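Local coordinates for B-type Cna protein (PDB 6FWY) that is a thioester domain of an LPXTG-anchored surface protein, of unknown function, though such domains probably attach bacteria covalently to host surfaces, at residues F159-S164 with L233-T238; G185-T190 with V214-S219; V226-G231 with A275-A280. All blocks are in the same frame, centred on the assembly; numbering follows the deposited sequence. Where two conformers were deposited one is given.

Contact 1. Residues F159-S164 with L233-T238; sequences FSITAS and LSFKGT
Ile161 and Phe159 reach from strand 159-164 to Gly237 on strand 233-238. The two strands belong to different sheets that face each other, as in a beta sandwich. Their axes approach to 7.8 Å and run roughly antiparallel, at 147°. No hydrogen bond joins the two segments.

The tight part lies at Gly237. Ile161 CD1 sits 3.6 Å from Gly237 CA, so the methyl packs on its bare side. CG1 of Ile161 is anti to the carbonyl carbon (chi1 -63°), and the extended chi2 carries CD1 onto the glycine. The Phe159 ring comes in beside it, edge first. Its CE2 lies 3.6 Å from Gly237 O, which is near the ring plane.

The other end is looser. Ile161 CG2 is 4.4 Å from Phe235 CE2, and Phe235 also meets the ring of Tyr177 edge-to-face. Beyond it the strands separate, and Thr162 turns to the exposed side. Lys236 leads away from the contact to a salt bridge with Asp269. Leu189 and Leu273 also cover Ile161.

The contact is mostly apolar: Ile161 and Phe159 pack on the backbone at Gly237, and Ile161 also meets Phe235. The sheets meet here by van der Waals contact and not by strand pairing.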
# COMPACT_ATOMS: atom_id res chain seq x y z
N PHE A 159 -11.69 1.14 -7.49
CA PHE A 159 -12.18 0.31 -8.58
C PHE A 159 -13.63 0.64 -8.92
O PHE A 159 -14.48 0.72 -8.03
CB PHE A 159 -12.03 -1.17 -8.24
CG PHE A 159 -12.63 -2.10 -9.26
CD1 PHE A 159 -12.34 -1.97 -10.62
CD2 PHE A 159 -13.49 -3.10 -8.86
CE1 PHE A 159 -12.89 -2.82 -11.56
CE2 PHE A 159 -14.06 -3.96 -9.79
CZ PHE A 159 -13.75 -3.83 -11.15
N SER A 160 -13.90 0.83 -10.21
CA SER A 160 -15.25 1.11 -10.67
C SER A 160 -15.51 0.52 -12.06
O SER A 160 -14.61 0.42 -12.90
CB SER A 160 -15.49 2.61 -10.70
OG SER A 160 -14.63 3.23 -11.64
N ILE A 161 -16.77 0.12 -12.25
CA ILE A 161 -17.32 -0.21 -13.56
C ILE A 161 -18.48 0.74 -13.77
O ILE A 161 -19.39 0.78 -12.96
CB ILE A 161 -17.78 -1.68 -13.61
CG1 ILE A 161 -16.58 -2.61 -13.41
CG2 ILE A 161 -18.52 -1.97 -14.92
CD1 ILE A 161 -16.89 -4.07 -13.31
N THR A 162 -18.46 1.48 -14.87
CA THR A 162 -19.45 2.51 -15.16
C THR A 162 -20.00 2.35 -16.58
O THR A 162 -19.23 2.25 -17.53
CB THR A 162 -18.83 3.91 -14.99
OG1 THR A 162 -18.09 3.95 -13.76
CG2 THR A 162 -19.89 5.02 -14.96
N ALA A 163 -21.32 2.33 -16.72
CA ALA A 163 -21.99 2.24 -18.02
C ALA A 163 -21.69 3.52 -18.77
O ALA A 163 -21.79 4.61 -18.19
CB ALA A 163 -23.49 2.08 -17.84
N SER A 164 -21.27 3.39 -20.02
CA SER A 164 -20.95 4.54 -20.88
C SER A 164 -21.98 4.75 -21.98
O SER A 164 -22.34 5.90 -22.26
CB SER A 164 -19.55 4.37 -21.48
OG SER A 164 -19.42 3.11 -22.12
N LEU A 233 -30.78 -7.65 -16.50
CA LEU A 233 -29.65 -8.45 -16.09
C LEU A 233 -28.88 -7.61 -15.09
O LEU A 233 -28.74 -6.40 -15.28
CB LEU A 233 -28.79 -8.70 -17.33
CG LEU A 233 -27.45 -9.37 -17.18
CD1 LEU A 233 -27.65 -10.76 -16.56
CD2 LEU A 233 -26.84 -9.48 -18.56
N SER A 234 -28.37 -8.21 -14.02
CA SER A 234 -27.52 -7.49 -13.08
C SER A 234 -26.19 -8.20 -12.88
O SER A 234 -26.11 -9.41 -12.97
CB SER A 234 -28.25 -7.25 -11.75
OG SER A 234 -28.53 -8.46 -11.08
N PHE A 235 -25.14 -7.43 -12.63
CA PHE A 235 -23.80 -7.98 -12.39
C PHE A 235 -22.92 -7.04 -11.57
O PHE A 235 -23.28 -5.88 -11.34
CB PHE A 235 -23.11 -8.35 -13.71
CG PHE A 235 -22.71 -7.16 -14.56
CD1 PHE A 235 -23.61 -6.55 -15.40
CD2 PHE A 235 -21.41 -6.69 -14.52
CE1 PHE A 235 -23.24 -5.45 -16.18
CE2 PHE A 235 -21.01 -5.60 -15.30
CZ PHE A 235 -21.93 -4.97 -16.12
N LYS A 236 -21.78 -7.57 -11.15
CA LYS A 236 -20.70 -6.78 -10.56
C LYS A 236 -19.37 -7.31 -11.07
O LYS A 236 -19.30 -8.40 -11.65
CB LYS A 236 -20.70 -6.86 -9.03
CG LYS A 236 -20.57 -8.26 -8.47
CD LYS A 236 -20.14 -8.34 -7.03
CE LYS A 236 -19.87 -9.80 -6.68
NZ LYS A 236 -19.70 -9.99 -5.21
N GLY A 237 -18.32 -6.54 -10.83
CA GLY A 237 -16.95 -6.94 -11.09
C GLY A 237 -16.22 -7.09 -9.78
O GLY A 237 -16.56 -6.40 -8.82
N THR A 238 -15.24 -7.98 -9.74
CA THR A 238 -14.32 -8.10 -8.60
C THR A 238 -12.92 -7.92 -9.15
O THR A 238 -12.38 -8.80 -9.82
CB THR A 238 -14.43 -9.47 -7.89
OG1 THR A 238 -15.77 -9.67 -7.40
CG2 THR A 238 -13.45 -9.56 -6.73

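Contact 2. Residues G185-T190 with V214-S219; sequences GNAKLT and VKLNSS
Val214 has CG1 anti to its carbonyl carbon and CG2 between the backbone N and that carbon (chi1 -59°). CG1 thereby meets Leu189 and CG2 meets Ala187. Leu216 has CG anti to the carbonyl carbon (chi1 -55°), which lays its branched end along the backbone of 185-187. The motif is a short antiparallel strand pair, with 213-215 lying along 185-191.

Ala187 and Val214 form a hydrogen-bonded pair. Ala187 N donates to Val214 O at 3.0 Å, and Val214 N donates to Ala187 O at 2.9 Å. Both bonds are nearly straight. Their side chains project from the same face, where Ala187 CB is 3.9 Å from Val214 CG2. The side chains of Leu189 and Val214 cross at about a right angle, with Leu189 CD1 4.1 Å from Val214 CG1. Phe220 packs on both of them.

Leu216 continues the apolar row past the paired strands. Its CD2 is 4.0 Å from Ala187 CB, and Phe159 touches both residues. The chain then turns at Asn217 and Ser218, which face Thr179 as a G1 beta bulge and carry it into the five-stranded sheet. The segment 214-219 thus passes from one sheet to the other. At the start of strand 185-191, Leu216 CD1 rests 3.8 Å from the carbonyl carbon C of Gly185.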
# COMPACT_ATOMS: atom_id res chain seq x y z
N GLY A 185 -3.92 -4.84 -12.70
CA GLY A 185 -4.52 -6.16 -12.53
C GLY A 185 -5.65 -6.37 -13.53
O GLY A 185 -5.57 -5.90 -14.65
N ASN A 186 -6.69 -7.08 -13.11
CA ASN A 186 -7.89 -7.32 -13.94
C ASN A 186 -9.10 -7.50 -13.04
O ASN A 186 -8.97 -7.47 -11.81
CB ASN A 186 -7.71 -8.55 -14.88
CG ASN A 186 -7.41 -9.83 -14.14
OD1 ASN A 186 -7.93 -10.09 -13.05
ND2 ASN A 186 -6.60 -10.66 -14.74
N ALA A 187 -10.27 -7.68 -13.64
CA ALA A 187 -11.50 -7.93 -12.90
C ALA A 187 -12.27 -9.12 -13.47
O ALA A 187 -12.22 -9.39 -14.67
CB ALA A 187 -12.37 -6.69 -12.89
N LYS A 188 -12.98 -9.79 -12.57
CA LYS A 188 -13.84 -10.92 -12.88
C LYS A 188 -15.28 -10.48 -12.73
O LYS A 188 -15.66 -9.91 -11.70
CB LYS A 188 -13.55 -12.08 -11.91
CG LYS A 188 -14.54 -13.24 -11.97
CD LYS A 188 -13.95 -14.57 -11.53
CE LYS A 188 -14.70 -15.70 -12.19
NZ LYS A 188 -14.99 -16.76 -11.19
N LEU A 189 -16.10 -10.75 -13.74
CA LEU A 189 -17.53 -10.44 -13.67
C LEU A 189 -18.30 -11.57 -13.00
O LEU A 189 -18.05 -12.74 -13.29
CB LEU A 189 -18.08 -10.18 -15.08
CG LEU A 189 -17.36 -9.08 -15.87
CD1 LEU A 189 -18.11 -8.83 -17.17
CD2 LEU A 189 -17.28 -7.77 -15.07
N THR A 190 -19.20 -11.22 -12.09
CA THR A 190 -20.13 -12.17 -11.48
C THR A 190 -21.54 -11.68 -11.77
O THR A 190 -21.89 -10.54 -11.47
CB THR A 190 -19.95 -12.28 -9.95
OG1 THR A 190 -18.69 -12.87 -9.67
CG2 THR A 190 -21.01 -13.17 -9.30
N VAL A 214 -12.14 -9.05 -17.52
CA VAL A 214 -12.01 -7.76 -18.22
C VAL A 214 -10.77 -7.03 -17.75
O VAL A 214 -10.24 -7.30 -16.66
CB VAL A 214 -13.25 -6.85 -18.05
CG1 VAL A 214 -14.50 -7.53 -18.58
CG2 VAL A 214 -13.48 -6.46 -16.59
N LYS A 215 -10.30 -6.10 -18.57
CA LYS A 215 -9.16 -5.28 -18.22
C LYS A 215 -9.62 -4.07 -17.41
O LYS A 215 -10.76 -3.67 -17.50
CB LYS A 215 -8.42 -4.85 -19.48
CG LYS A 215 -7.63 -5.99 -20.08
CD LYS A 215 -7.42 -5.81 -21.58
CE LYS A 215 -6.28 -6.68 -22.10
NZ LYS A 215 -4.96 -5.99 -21.93
N LEU A 216 -8.69 -3.54 -16.61
CA LEU A 216 -8.88 -2.29 -15.85
C LEU A 216 -8.41 -1.11 -16.69
O LEU A 216 -7.45 -1.23 -17.45
CB LEU A 216 -8.08 -2.32 -14.56
CG LEU A 216 -8.33 -3.50 -13.63
CD1 LEU A 216 -7.53 -3.33 -12.34
CD2 LEU A 216 -9.81 -3.63 -13.32
N ASN A 217 -9.06 0.04 -16.51
CA ASN A 217 -8.79 1.24 -17.31
C ASN A 217 -8.97 0.95 -18.80
O ASN A 217 -8.11 1.23 -19.64
CB ASN A 217 -7.42 1.83 -16.96
CG ASN A 217 -7.29 2.15 -15.47
OD1 ASN A 217 -8.17 2.79 -14.91
ND2 ASN A 217 -6.25 1.67 -14.83
N SER A 218 -10.12 0.37 -19.10
CA SER A 218 -10.47 -0.10 -20.44
C SER A 218 -11.99 -0.06 -20.58
O SER A 218 -12.67 0.68 -19.88
CB SER A 218 -9.92 -1.52 -20.62
OG SER A 218 -10.05 -1.95 -21.97
N SER A 219 -12.53 -0.84 -21.51
CA SER A 219 -13.96 -1.02 -21.59
C SER A 219 -14.32 -2.41 -22.06
O SER A 219 -13.47 -3.14 -22.54
CB SER A 219 -14.60 0.04 -22.48
OG SER A 219 -13.92 0.18 -23.69

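Contact 3. Residues V226-G231 with A275-A280; sequences VTTPSG and AKWTRA
Trp277 meets the loop 226-231 with its ring and its backbone. Gly231 and Trp277 form an antiparallel hydrogen-bonded pair, where strand 231-250 begins beside the end of strand 258-277. Gly231 N donates to Trp277 O, and Trp277 N donates back to Gly231 O, each at 3.1 Å.

The Trp277 side chain can be followed outward from CB. Its CG lies between the backbone N and the carbonyl carbon (chi1 62°), which folds the indole back under Gly231. CG and CD2 come beneath Gly231 O, which stands 3.4 Å above the ring plane, over its centre. CD1 passes near Gly231 N and Pro229 O. At the pyrrole edge NE1 donates to Pro229 O at 2.9 Å. This bond is bent, with an N-H...O angle of 142°; the donor stands above the carbonyl plane, and Pro229 O is tilted from the indole plane. CE2 is near Gly231 O and Pro229 O, while CE3 lies under Gly231 O. CZ2 touches the methyl CG2 of Thr228, which also reaches NE1. At the far rim CZ3 and CH2 lie against the backbone of Gly231. Pro196, Leu233 and the ring of His173 also pack on the indole.

Past the strand, Arg279 runs back along the loop. Its chain is extended from CG to NE. CB lies near Thr228 O, and CG lies about equally near Val226 O and Thr228 O, both on its loop side. The guanidinium then places one face toward Thr227 O, offset toward its rim. NH1 is 3.1 Å from that oxygen, but the angle is poor for a hydrogen bond.

The contact lies on the surface, its centre about 43 Å from that of the chain. Ser230 OG accepts a hydrogen bond from Arg279 N at 2.8 Å.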
# COMPACT_ATOMS: atom_id res chain seq x y z
N VAL A 226 -31.48 -9.75 -29.47
CA VAL A 226 -32.76 -9.01 -29.58
C VAL A 226 -33.99 -9.93 -29.52
O VAL A 226 -35.10 -9.47 -29.35
CB VAL A 226 -32.84 -8.08 -30.82
CG1 VAL A 226 -31.74 -7.01 -30.77
CG2 VAL A 226 -32.78 -8.86 -32.14
N THR A 227 -33.79 -11.23 -29.67
CA THR A 227 -34.84 -12.24 -29.43
C THR A 227 -35.18 -12.47 -27.96
O THR A 227 -36.20 -13.09 -27.65
CB THR A 227 -34.51 -13.58 -30.12
OG1 THR A 227 -33.15 -13.97 -29.88
CG2 THR A 227 -34.66 -13.43 -31.62
N THR A 228 -34.34 -11.98 -27.05
CA THR A 228 -34.54 -12.18 -25.63
C THR A 228 -35.80 -11.45 -25.16
O THR A 228 -35.98 -10.28 -25.51
CB THR A 228 -33.32 -11.67 -24.85
OG1 THR A 228 -32.14 -12.27 -25.39
CG2 THR A 228 -33.42 -11.99 -23.36
N PRO A 229 -36.67 -12.12 -24.38
CA PRO A 229 -37.81 -11.46 -23.74
C PRO A 229 -37.42 -10.22 -22.92
O PRO A 229 -36.37 -10.21 -22.28
CB PRO A 229 -38.38 -12.54 -22.82
CG PRO A 229 -38.00 -13.83 -23.47
CD PRO A 229 -36.68 -13.58 -24.13
N SER A 230 -38.25 -9.18 -22.97
CA SER A 230 -37.99 -7.92 -22.28
C SER A 230 -37.61 -8.16 -20.83
O SER A 230 -38.24 -8.98 -20.15
CB SER A 230 -39.20 -7.01 -22.34
OG SER A 230 -39.53 -6.68 -23.69
N GLY A 231 -36.57 -7.49 -20.35
CA GLY A 231 -36.15 -7.69 -18.97
C GLY A 231 -34.82 -7.04 -18.60
O GLY A 231 -34.36 -6.10 -19.25
N ALA A 275 -28.26 -3.98 -16.77
CA ALA A 275 -28.54 -3.73 -18.17
C ALA A 275 -30.03 -4.03 -18.35
O ALA A 275 -30.52 -5.04 -17.86
CB ALA A 275 -27.71 -4.66 -19.07
N LYS A 276 -30.73 -3.16 -19.06
CA LYS A 276 -32.16 -3.32 -19.31
C LYS A 276 -32.43 -3.24 -20.81
O LYS A 276 -31.81 -2.44 -21.50
CB LYS A 276 -32.93 -2.25 -18.54
CG LYS A 276 -34.44 -2.25 -18.76
CD LYS A 276 -35.17 -1.39 -17.72
CE LYS A 276 -36.38 -0.63 -18.26
NZ LYS A 276 -37.41 -1.48 -18.93
N TRP A 277 -33.35 -4.07 -21.32
CA TRP A 277 -33.73 -4.08 -22.74
C TRP A 277 -35.21 -4.40 -22.91
O TRP A 277 -35.83 -5.03 -22.06
CB TRP A 277 -32.89 -5.10 -23.52
CG TRP A 277 -33.12 -6.49 -23.03
CD1 TRP A 277 -34.07 -7.38 -23.48
CD2 TRP A 277 -32.46 -7.13 -21.94
NE1 TRP A 277 -34.02 -8.53 -22.75
CE2 TRP A 277 -33.04 -8.41 -21.79
CE3 TRP A 277 -31.42 -6.75 -21.06
CZ2 TRP A 277 -32.61 -9.32 -20.82
CZ3 TRP A 277 -31.00 -7.65 -20.09
CH2 TRP A 277 -31.59 -8.93 -19.98
N THR A 278 -35.76 -3.98 -24.05
CA THR A 278 -37.14 -4.30 -24.41
C THR A 278 -37.15 -5.01 -25.76
O THR A 278 -36.52 -4.57 -26.71
CB THR A 278 -38.03 -3.03 -24.43
OG1 THR A 278 -37.50 -2.06 -25.32
CG2 THR A 278 -38.09 -2.42 -23.05
N ARG A 279 -37.86 -6.14 -25.83
CA ARG A 279 -37.96 -6.92 -27.05
C ARG A 279 -38.83 -6.17 -28.06
O ARG A 279 -39.94 -5.71 -27.73
CB ARG A 279 -38.61 -8.29 -26.79
CG ARG A 279 -38.71 -9.18 -28.01
CD ARG A 279 -38.96 -10.63 -27.65
NE ARG A 279 -38.97 -11.47 -28.85
CZ ARG A 279 -39.14 -12.80 -28.86
NH1 ARG A 279 -39.30 -13.49 -27.74
NH2 ARG A 279 -39.14 -13.45 -30.03
N ALA A 280 -38.34 -6.08 -29.29
CA ALA A 280 -39.07 -5.45 -30.37
C ALA A 280 -40.29 -6.29 -30.74
O ALA A 280 -40.31 -7.51 -30.55
CB ALA A 280 -38.17 -5.25 -31.60
OXT ALA A 280 -41.28 -5.78 -31.24

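How the contacts relate
Contacts 1 and 2 are neighbours, with centres about 9 Å apart. Contact 3 lies farther out, about 19 Å from the centre of contact 1 and 25 Å from that of contact 2. All three reach the large antiparallel sheet. Strand 231-250 starts in contact 3 at Gly231, carries residues 233-238 of contact 1 and pairs with 185-191 of contact 2. Along the chain, both segments of contact 2 fall between those of contact 1. The segments of contacts 1 and 3 alternate. Contact 2 is complete before contact 3 begins. Together they map where two facing sheets and the C-terminal tail meet in the all-beta part of the chain that follows the last helix.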